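Local coordinates for thrombospondin related anonymous protein (Plasmodium falciparum, PDB 4F1J) that carries the von Willebrand factor A domain of a membrane-anchored parasite adhesin, binds magnesium ions and probably takes part in cell adhesion, at residues A[157-160]-A[161-165]; A[109-112]-A[113-116]; A[177-180]-A[181-185]. One frame throughout, in Å; residues are numbered along the deposited sequence.

Contact 1. Residues A[157-160]-A[161-165]; sequences VAFN and RFLVG
The backbone oxygen of V157 accepts the N-H of R161 at 2.9 Å between V157 O and R161 N, and the two bonds that follow, from F162 N to A158 O and from L163 N to F159 O, are as short. The last one of the helix is slacker: V164 N lies 3.2 Å from N160 O and the N-H...O angle falls to 144°. G165 then takes a positive phi, which its missing side chain permits, and closes a Schellman motif.

Side chains four residues apart pair along the turns. V157 and R161 run alongside each other, CG1 of the valine 3.7 Å from CD of the arginine, and a bend at chi3 (65°) turns the guanidinium away. Arginine suits the place: its aliphatic stem packs on V157, and its NE and NH2 bond the loop carbonyls of H167 and G171. F159 and L163 slant across one another, with CZ of the ring 4.1 Å from CD1 of the leucine. Exposed F162 has CG beside its backbone N (chi1 -79°), which brings CD2 to 3.1 Å from A158 O, the oxygen lying oblique to the ring; the small methyl of A158 leaves room for it.

Buried N160 gives its ND2 to the hydroxyl of Y176. F159 and L163 pack on helix 129-141, N160, L163 and V164 on strand 145-151, and V157 and R161 reach strand 176-179, the next strand of this beta-alpha-beta unit.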
ATOM      1  N   VAL A 157      14.666   6.738  -3.140  1.00 11.48           N
ATOM      2  CA  VAL A 157      13.728   7.353  -4.075  1.00 11.23           C
ATOM      3  C   VAL A 157      13.792   6.733  -5.478  1.00 11.25           C
ATOM      4  O   VAL A 157      12.754   6.456  -6.089  1.00 10.47           O
ATOM      5  CB  VAL A 157      13.943   8.872  -4.126  1.00 11.51           C
ATOM      6  CG1 VAL A 157      13.115   9.512  -5.231  1.00 12.09           C
ATOM      7  CG2 VAL A 157      13.648   9.478  -2.773  1.00 11.11           C
ATOM      8  N   ALA A 158      15.007   6.523  -5.994  1.00 11.41           N
ATOM      9  CA  ALA A 158      15.195   5.919  -7.313  1.00 11.19           C
ATOM     10  C   ALA A 158      14.483   4.569  -7.382  1.00 11.09           C
ATOM     11  O   ALA A 158      13.726   4.295  -8.324  1.00 10.84           O
ATOM     12  CB  ALA A 158      16.693   5.748  -7.601  1.00 10.63           C
ATOM     13  N   PHE A 159      14.695   3.733  -6.371  1.00 11.69           N
ATOM     14  CA  PHE A 159      14.068   2.426  -6.406  1.00 12.16           C
ATOM     15  C   PHE A 159      12.549   2.521  -6.333  1.00 11.44           C
ATOM     16  O   PHE A 159      11.854   1.791  -7.023  1.00 11.07           O
ATOM     17  CB  PHE A 159      14.537   1.504  -5.290  1.00 13.05           C
ATOM     18  CG  PHE A 159      13.729   0.268  -5.210  1.00 15.48           C
ATOM     19  CD1 PHE A 159      13.979  -0.780  -6.086  1.00 15.32           C
ATOM     20  CD2 PHE A 159      12.614   0.192  -4.365  1.00 15.06           C
ATOM     21  CE1 PHE A 159      13.205  -1.912  -6.055  1.00 17.07           C
ATOM     22  CE2 PHE A 159      11.853  -0.921  -4.344  1.00 15.05           C
ATOM     23  CZ  PHE A 159      12.140  -1.985  -5.202  1.00 15.57           C
ATOM     24  N   ASN A 160      12.026   3.389  -5.470  1.00 11.04           N
ATOM     25  CA  ASN A 160      10.574   3.531  -5.384  1.00 10.32           C
ATOM     26  C   ASN A 160       9.977   3.981  -6.724  1.00 10.22           C
ATOM     27  O   ASN A 160       8.943   3.485  -7.156  1.00  9.99           O
ATOM     28  CB  ASN A 160      10.203   4.529  -4.302  1.00  9.11           C
ATOM     29  CG  ASN A 160      10.551   4.053  -2.898  1.00  9.43           C
ATOM     30  OD1 ASN A 160      10.724   2.863  -2.631  1.00  9.97           O
ATOM     31  ND2 ASN A 160      10.678   5.007  -1.997  1.00 11.93           N
ATOM     32  N   ARG A 161      10.634   4.942  -7.373  1.00  9.67           N
ATOM     33  CA  ARG A 161      10.199   5.439  -8.665  1.00 11.06           C
ATOM     34  C   ARG A 161      10.259   4.361  -9.743  1.00 11.43           C
ATOM     35  O   ARG A 161       9.300   4.226 -10.497  1.00 12.33           O
ATOM     36  CB  ARG A 161      10.990   6.696  -9.032  1.00 10.24           C
ATOM     37  CG  ARG A 161      10.558   7.918  -8.196  1.00 11.16           C
ATOM     38  CD  ARG A 161      11.428   9.143  -8.465  1.00 12.59           C
ATOM     39  NE  ARG A 161      11.254   9.584  -9.840  1.00 14.47           N
ATOM     40  CZ  ARG A 161      10.503  10.615 -10.240  1.00 16.47           C
ATOM     41  NH1 ARG A 161       9.891  11.420  -9.383  1.00 18.75           N
ATOM     42  NH2 ARG A 161      10.410  10.866 -11.527  1.00 15.69           N
ATOM     43  N   PHE A 162      11.345   3.576  -9.766  1.00 12.58           N
ATOM     44  CA  PHE A 162      11.500   2.449 -10.707  1.00 12.48           C
ATOM     45  C   PHE A 162      10.322   1.460 -10.491  1.00 13.07           C
ATOM     46  O   PHE A 162       9.648   1.030 -11.449  1.00 13.17           O
ATOM     47  CB  PHE A 162      12.817   1.657 -10.481  1.00 14.51           C
ATOM     48  CG  PHE A 162      14.087   2.271 -11.041  1.00 16.83           C
ATOM     49  CD1 PHE A 162      14.201   2.629 -12.382  1.00 18.59           C
ATOM     50  CD2 PHE A 162      15.244   2.341 -10.232  1.00 19.86           C
ATOM     51  CE1 PHE A 162      15.405   3.130 -12.893  1.00 19.25           C
ATOM     52  CE2 PHE A 162      16.460   2.840 -10.733  1.00 19.29           C
ATOM     53  CZ  PHE A 162      16.538   3.230 -12.062  1.00 17.95           C
ATOM     54  N   LEU A 163      10.069   1.128  -9.220  1.00 12.18           N
ATOM     55  CA  LEU A 163       8.994   0.181  -8.858  1.00 11.64           C
ATOM     56  C   LEU A 163       7.627   0.555  -9.420  1.00 10.87           C
ATOM     57  O   LEU A 163       6.891  -0.329  -9.879  1.00 11.05           O
ATOM     58  CB  LEU A 163       8.881   0.005  -7.343  1.00 11.34           C
ATOM     59  CG  LEU A 163       8.031  -1.182  -6.897  1.00 13.44           C
ATOM     60  CD1 LEU A 163       8.713  -2.450  -7.311  1.00 13.62           C
ATOM     61  CD2 LEU A 163       7.824  -1.118  -5.383  1.00 11.03           C
ATOM     62  N   VAL A 164       7.295   1.847  -9.401  1.00 10.63           N
ATOM     63  CA  VAL A 164       5.977   2.324  -9.836  1.00 10.99           C
ATOM     64  C   VAL A 164       5.945   2.673 -11.323  1.00 11.84           C
ATOM     65  O   VAL A 164       4.928   3.123 -11.809  1.00 13.68           O
ATOM     66  CB  VAL A 164       5.482   3.516  -8.967  1.00 10.64           C
ATOM     67  CG1 VAL A 164       5.488   3.128  -7.468  1.00  8.30           C
ATOM     68  CG2 VAL A 164       6.298   4.761  -9.187  1.00 10.02           C
ATOM     69  N   GLY A 165       7.048   2.434 -12.032  1.00 13.19           N
ATOM     70  CA  GLY A 165       7.082   2.616 -13.473  1.00 13.71           C
ATOM     71  C   GLY A 165       7.559   3.972 -13.956  1.00 14.06           C
ATOM     72  O   GLY A 165       7.399   4.292 -15.153  1.00 15.40           O
TER

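Contact 2. Residues A[109-112]-A[113-116]; sequences INRE and NANQ
N110 and Q116 set their side chains across each other at about a right angle, their amide planes 74° apart, and meet mainly through CB of the asparagine, 3.4 Å from OE1 of the glutamine. The amides do not pair, since N110 ND2 faces Q116 NE2, donor against donor. Each finds its acceptor elsewhere. N110 ND2 makes a weak bond to R111 O, whereas Q116 NE2 reaches back to A114 O at 3.1 Å with an N-H...O angle of 162°; that acceptor lies close to the plane of the glutamine amide. A fold at chi2 (-69°) brings the amide back along its own strand. D9 OD2 also takes a bond from NE2, and the hydroxyl of Y11 bonds OE1, which together fix the rotation of this buried amide; a glutamine, with donor and acceptor on one flexible arm, suits the task.

R111 and A114 form the second pair. The methyl CB of A114 touches R111 CB at 3.7 Å and sits over one face of the guanidinium, 3.9 Å from R111 CZ, so the small alanine lets the flat group lie close. The guanidinium nitrogens find polar partners: NE forms a salt bridge with D9 and NH2 bonds the carbonyl of A46. At the exposed bend, E112 OE2 makes a salt bridge with R108, and N113 ND2 a hydrogen bond with E7.

R111 and A114 are also joined through the backbone, A114 N to R111 O at 3.1 Å. This is a type I beta turn from R111 to A114, leading the chain from the loop after helix 94-106 into strand 115-122 of the von Willebrand factor A domain's central sheet.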
ATOM      1  N   ILE A 109      -9.290 -14.367  -7.256  1.00 10.72           N
ATOM      2  CA  ILE A 109     -10.023 -13.792  -6.142  1.00 10.50           C
ATOM      3  C   ILE A 109     -10.457 -12.364  -6.455  1.00 10.10           C
ATOM      4  O   ILE A 109     -11.518 -11.909  -6.002  1.00 10.62           O
ATOM      5  CB  ILE A 109      -9.165 -13.804  -4.854  1.00 10.75           C
ATOM      6  CG1 ILE A 109      -8.660 -15.216  -4.524  1.00 12.33           C
ATOM      7  CG2 ILE A 109      -9.972 -13.247  -3.643  1.00 10.83           C
ATOM      8  CD1 ILE A 109      -9.710 -16.244  -4.400  1.00 13.47           C
ATOM      9  N   ASN A 110      -9.631 -11.639  -7.198  1.00  9.15           N
ATOM     10  CA  ASN A 110      -9.938 -10.272  -7.567  1.00  8.94           C
ATOM     11  C   ASN A 110     -11.170 -10.203  -8.476  1.00  9.94           C
ATOM     12  O   ASN A 110     -11.475 -11.192  -9.176  1.00  9.07           O
ATOM     13  CB  ASN A 110      -8.731  -9.651  -8.287  1.00  9.88           C
ATOM     14  CG  ASN A 110      -8.451 -10.315  -9.598  1.00  8.80           C
ATOM     15  OD1 ASN A 110      -8.125 -11.505  -9.625  1.00  9.99           O
ATOM     16  ND2 ASN A 110      -8.620  -9.587 -10.699  1.00 12.28           N
ATOM     17  N   ARG A 111     -11.854  -9.055  -8.466  1.00 10.01           N
ATOM     18  CA  ARG A 111     -12.832  -8.736  -9.507  1.00 10.94           C
ATOM     19  C   ARG A 111     -12.101  -8.515 -10.830  1.00 11.50           C
ATOM     20  O   ARG A 111     -11.279  -7.613 -10.952  1.00 11.67           O
ATOM     21  CB  ARG A 111     -13.651  -7.492  -9.138  1.00 10.38           C
ATOM     22  CG  ARG A 111     -14.548  -7.684  -7.953  1.00 10.15           C
ATOM     23  CD  ARG A 111     -15.224  -6.371  -7.578  1.00 11.65           C
ATOM     24  NE  ARG A 111     -14.268  -5.398  -7.084  1.00  9.98           N
ATOM     25  CZ  ARG A 111     -14.523  -4.116  -6.868  1.00 12.03           C
ATOM     26  NH1 ARG A 111     -15.755  -3.603  -7.061  1.00 13.15           N
ATOM     27  NH2 ARG A 111     -13.559  -3.348  -6.434  1.00 10.21           N
ATOM     28  N   GLU A 112     -12.378  -9.366 -11.821  1.00 14.10           N
ATOM     29  CA  GLU A 112     -11.793  -9.217 -13.141  1.00 15.40           C
ATOM     30  C   GLU A 112     -12.168  -7.879 -13.751  1.00 15.86           C
ATOM     31  O   GLU A 112     -11.398  -7.315 -14.522  1.00 17.24           O
ATOM     32  CB  GLU A 112     -12.294 -10.330 -14.067  1.00 15.16           C
ATOM     33  CG  GLU A 112     -11.784 -11.686 -13.754  1.00 15.86           C
ATOM     34  CD  GLU A 112     -12.329 -12.717 -14.747  1.00 16.41           C
ATOM     35  OE1 GLU A 112     -13.550 -12.674 -14.983  1.00 15.35           O
ATOM     36  OE2 GLU A 112     -11.551 -13.527 -15.298  1.00 16.78           O
ATOM     37  N   ASN A 113     -13.330  -7.359 -13.385  1.00 16.76           N
ATOM     38  CA  ASN A 113     -13.842  -6.117 -13.940  1.00 17.39           C
ATOM     39  C   ASN A 113     -13.190  -4.888 -13.298  1.00 16.66           C
ATOM     40  O   ASN A 113     -13.287  -3.807 -13.857  1.00 17.92           O
ATOM     41  CB  ASN A 113     -15.383  -6.057 -13.777  1.00 18.65           C
ATOM     42  CG  ASN A 113     -16.064  -5.134 -14.799  1.00 22.56           C
ATOM     43  OD1 ASN A 113     -16.100  -5.451 -15.993  1.00 29.64           O
ATOM     44  ND2 ASN A 113     -16.638  -4.012 -14.330  1.00 25.94           N
ATOM     45  N   ALA A 114     -12.536  -5.057 -12.134  1.00 14.21           N
ATOM     46  CA  ALA A 114     -11.967  -3.946 -11.378  1.00 14.09           C
ATOM     47  C   ALA A 114     -10.534  -3.637 -11.775  1.00 13.19           C
ATOM     48  O   ALA A 114      -9.760  -4.559 -12.095  1.00 12.78           O
ATOM     49  CB  ALA A 114     -12.023  -4.265  -9.884  1.00 12.13           C
ATOM     50  N   ASN A 115     -10.180  -2.349 -11.742  1.00 12.77           N
ATOM     51  CA  ASN A 115      -8.798  -1.911 -11.792  1.00 13.46           C
ATOM     52  C   ASN A 115      -8.089  -2.545 -10.588  1.00 12.20           C
ATOM     53  O   ASN A 115      -8.704  -2.727  -9.543  1.00 11.44           O
ATOM     54  CB  ASN A 115      -8.673  -0.388 -11.682  1.00 14.41           C
ATOM     55  CG  ASN A 115      -9.226   0.351 -12.888  1.00 19.70           C
ATOM     56  OD1 ASN A 115      -8.932  -0.002 -14.023  1.00 24.44           O
ATOM     57  ND2 ASN A 115     -10.022   1.407 -12.637  1.00 24.70           N
ATOM     58  N   GLN A 116      -6.840  -2.948 -10.777  1.00 11.07           N
ATOM     59  CA  GLN A 116      -6.053  -3.557  -9.702  1.00  9.77           C
ATOM     60  C   GLN A 116      -4.929  -2.600  -9.337  1.00  9.60           C
ATOM     61  O   GLN A 116      -4.114  -2.237 -10.196  1.00  9.64           O
ATOM     62  CB  GLN A 116      -5.480  -4.904 -10.145  1.00  9.54           C
ATOM     63  CG  GLN A 116      -6.529  -5.895 -10.648  1.00  8.98           C
ATOM     64  CD  GLN A 116      -7.421  -6.373  -9.537  1.00  9.58           C
ATOM     65  OE1 GLN A 116      -6.926  -6.821  -8.519  1.00 11.08           O
ATOM     66  NE2 GLN A 116      -8.751  -6.293  -9.719  1.00  8.94           N
TER

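Contact 3. Residues A[177-180]-A[181-185]; sequences ADSA and WENVK. With SO4 (sulfate ion), chain E.
Strand 176-179 leaves its extended course at A180, and residues 181-183 coil into a 3-10 turn in which N183 N bonds A180 O at 3.0 Å. That oxygen is gripped twice, because the hydroxyl of S179 also donates to it, at 2.8 Å from S179 OG. A chi1 of -177° swings OG away from the serine's own amide nitrogen and toward the turn, 3.4 Å from CB of N183. Serine suits this buried place, its short hydroxyl reaching the next residue's carbonyl. V184 lays CG1 3.6 Å from A180 O and 3.9 Å from S179 CB.

A sulfate ion, probably from the crystallisation liquor, sits at W181 N. The bond from W181 N to SO4 O3 is almost straight (178°), but at 2.5 Å it is shorter than normal and its exact length is doubtful. W181 CD1 lies 3.3 Å from the same O3, which is oblique to the ring. The broad indole also packs on N24, H28 and A29 of helix 22-38 and touches D123, a magnesium ligand.

The arrangement is a beta-to-alpha connection of a Rossmann-like fold, taking edge strand 176-179 into the last helix of this chain, 184-200, with W181 beside the magnesium site of the von Willebrand factor A domain.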
ATOM      1  N   ALA A 177       4.983   9.346  -3.808  1.00 10.38           N
ATOM      2  CA  ALA A 177       5.213  10.494  -2.948  1.00 10.04           C
ATOM      3  C   ALA A 177       6.029  10.037  -1.763  1.00 10.72           C
ATOM      4  O   ALA A 177       6.095   8.836  -1.458  1.00 10.31           O
ATOM      5  CB  ALA A 177       3.871  11.121  -2.505  1.00 10.94           C
ATOM      6  N   ASP A 178       6.664  10.990  -1.094  1.00 11.21           N
ATOM      7  CA  ASP A 178       7.297  10.684   0.173  1.00 11.73           C
ATOM      8  C   ASP A 178       7.097  11.822   1.184  1.00 11.75           C
ATOM      9  O   ASP A 178       6.619  12.918   0.843  1.00 12.56           O
ATOM     10  CB  ASP A 178       8.756  10.217  -0.008  1.00 12.37           C
ATOM     11  CG  ASP A 178       9.631  11.210  -0.749  1.00 13.91           C
ATOM     12  OD1 ASP A 178       9.501  12.446  -0.512  1.00 16.33           O
ATOM     13  OD2 ASP A 178      10.490  10.757  -1.540  1.00 13.94           O
ATOM     14  N   SER A 179       7.451  11.528   2.435  1.00 11.75           N
ATOM     15  CA  SER A 179       7.186  12.421   3.565  1.00 12.25           C
ATOM     16  C   SER A 179       8.093  12.118   4.745  1.00 12.43           C
ATOM     17  O   SER A 179       8.466  10.970   4.976  1.00 11.95           O
ATOM     18  CB  SER A 179       5.745  12.246   4.041  1.00 12.43           C
ATOM     19  OG  SER A 179       5.432  13.154   5.100  1.00 12.42           O
ATOM     20  N   ALA A 180       8.420  13.152   5.513  1.00 12.44           N
ATOM     21  CA  ALA A 180       9.020  12.964   6.832  1.00 12.72           C
ATOM     22  C   ALA A 180       7.943  12.406   7.728  1.00 12.27           C
ATOM     23  O   ALA A 180       6.758  12.639   7.468  1.00 12.75           O
ATOM     24  CB  ALA A 180       9.552  14.294   7.380  1.00 13.27           C
ATOM     25  N   TRP A 181       8.337  11.705   8.787  1.00 12.98           N
ATOM     26  CA  TRP A 181       7.402  11.042   9.661  1.00 12.64           C
ATOM     27  C   TRP A 181       6.309  11.995  10.171  1.00 14.23           C
ATOM     28  O   TRP A 181       5.130  11.680  10.128  1.00 14.21           O
ATOM     29  CB  TRP A 181       8.135  10.403  10.849  1.00 13.08           C
ATOM     30  CG  TRP A 181       8.598   9.030  10.554  1.00 11.90           C
ATOM     31  CD1 TRP A 181       9.866   8.619  10.349  1.00 12.63           C
ATOM     32  CD2 TRP A 181       7.760   7.881  10.361  1.00 12.90           C
ATOM     33  NE1 TRP A 181       9.889   7.275  10.077  1.00 13.33           N
ATOM     34  CE2 TRP A 181       8.606   6.795  10.079  1.00 12.46           C
ATOM     35  CE3 TRP A 181       6.376   7.665  10.420  1.00 11.46           C
ATOM     36  CZ2 TRP A 181       8.118   5.511   9.832  1.00 12.73           C
ATOM     37  CZ3 TRP A 181       5.889   6.395  10.184  1.00 12.39           C
ATOM     38  CH2 TRP A 181       6.760   5.322   9.900  1.00 12.73           C
ATOM     39  N   GLU A 182       6.731  13.162  10.655  1.00 15.03           N
ATOM     40  CA  GLU A 182       5.803  14.114  11.281  1.00 16.24           C
ATOM     41  C   GLU A 182       4.739  14.651  10.323  1.00 16.22           C
ATOM     42  O   GLU A 182       3.670  15.068  10.786  1.00 16.08           O
ATOM     43  CB  GLU A 182       6.566  15.284  11.900  1.00 17.39           C
ATOM     44  CG  GLU A 182       7.466  15.995  10.945  1.00 21.15           C
ATOM     45  CD  GLU A 182       8.907  15.514  10.983  1.00 24.82           C
ATOM     46  OE1 GLU A 182       9.192  14.269  11.131  1.00 23.35           O
ATOM     47  OE2 GLU A 182       9.770  16.420  10.847  1.00 28.39           O
ATOM     48  N   ASN A 183       5.010  14.585   9.011  1.00 14.79           N
ATOM     49  CA  ASN A 183       4.189  15.226   7.996  1.00 15.28           C
ATOM     50  C   ASN A 183       3.289  14.268   7.195  1.00 14.03           C
ATOM     51  O   ASN A 183       2.564  14.716   6.306  1.00 14.41           O
ATOM     52  CB  ASN A 183       5.113  15.976   7.022  1.00 15.27           C
ATOM     53  CG  ASN A 183       4.388  16.960   6.155  1.00 19.86           C
ATOM     54  OD1 ASN A 183       4.660  17.055   4.949  1.00 26.76           O
ATOM     55  ND2 ASN A 183       3.491  17.745   6.753  1.00 22.56           N
ATOM     56  N   VAL A 184       3.310  12.974   7.525  1.00 13.13           N
ATOM     57  CA  VAL A 184       2.639  11.975   6.665  1.00 12.94           C
ATOM     58  C   VAL A 184       1.159  12.259   6.420  1.00 13.30           C
ATOM     59  O   VAL A 184       0.675  12.049   5.315  1.00 13.75           O
ATOM     60  CB  VAL A 184       2.815  10.530   7.158  1.00 12.88           C
ATOM     61  CG1 VAL A 184       4.290  10.120   6.993  1.00 12.31           C
ATOM     62  CG2 VAL A 184       2.322  10.330   8.574  1.00 11.82           C
ATOM     63  N   LYS A 185       0.449  12.780   7.418  1.00 13.63           N
ATOM     64  CA  LYS A 185      -1.000  12.962   7.245  1.00 15.19           C
ATOM     65  C   LYS A 185      -1.341  14.134   6.317  1.00 15.40           C
ATOM     66  O   LYS A 185      -2.470  14.220   5.823  1.00 15.91           O
ATOM     67  CB  LYS A 185      -1.727  13.090   8.597  1.00 15.62           C
ATOM     68  CG  LYS A 185      -1.936  11.734   9.294  1.00 17.37           C
ATOM     69  CD  LYS A 185      -2.524  11.901  10.693  1.00 18.46           C
ATOM     70  CE  LYS A 185      -4.017  12.132  10.642  1.00 19.96           C
ATOM     71  NZ  LYS A 185      -4.541  12.329  12.020  1.00 24.36           N
TER
HETATM   72  S   SO4 E 303      12.122  12.029   9.034  1.00 36.55           S
HETATM   73  O1  SO4 E 303      12.253  13.282   9.788  1.00 39.17           O
HETATM   74  O2  SO4 E 303      13.066  11.045   9.578  1.00 38.63           O
HETATM   75  O3  SO4 E 303      10.781  11.537   9.231  1.00 34.22           O
HETATM   76  O4  SO4 E 303      12.400  12.318   7.615  1.00 36.94           O

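How the contacts relate
Along the chain the order is contact 2, contact 1, contact 3, all within the von Willebrand factor A domain. Contact 2 leads into strand 115-122; contact 1 covers helix 157-163 and its end, between strands 145-151 and 176-179; contact 3 takes 176-179 into helix 184-200. Contacts 1 and 3 are neighbours, with centres 17 Å apart, and meet where V157 CG2 packs 3.6 Å from D178 OD2. Contact 2 stands apart, its centre 24 Å from that of contact 1 and 30 Å from that of contact 3, across the chain's centre from the latter. Contacts 2 and 3 reach the same mixed sheet, which thus spans from the magnesium site beside contact 3 to the remote end at contact 2.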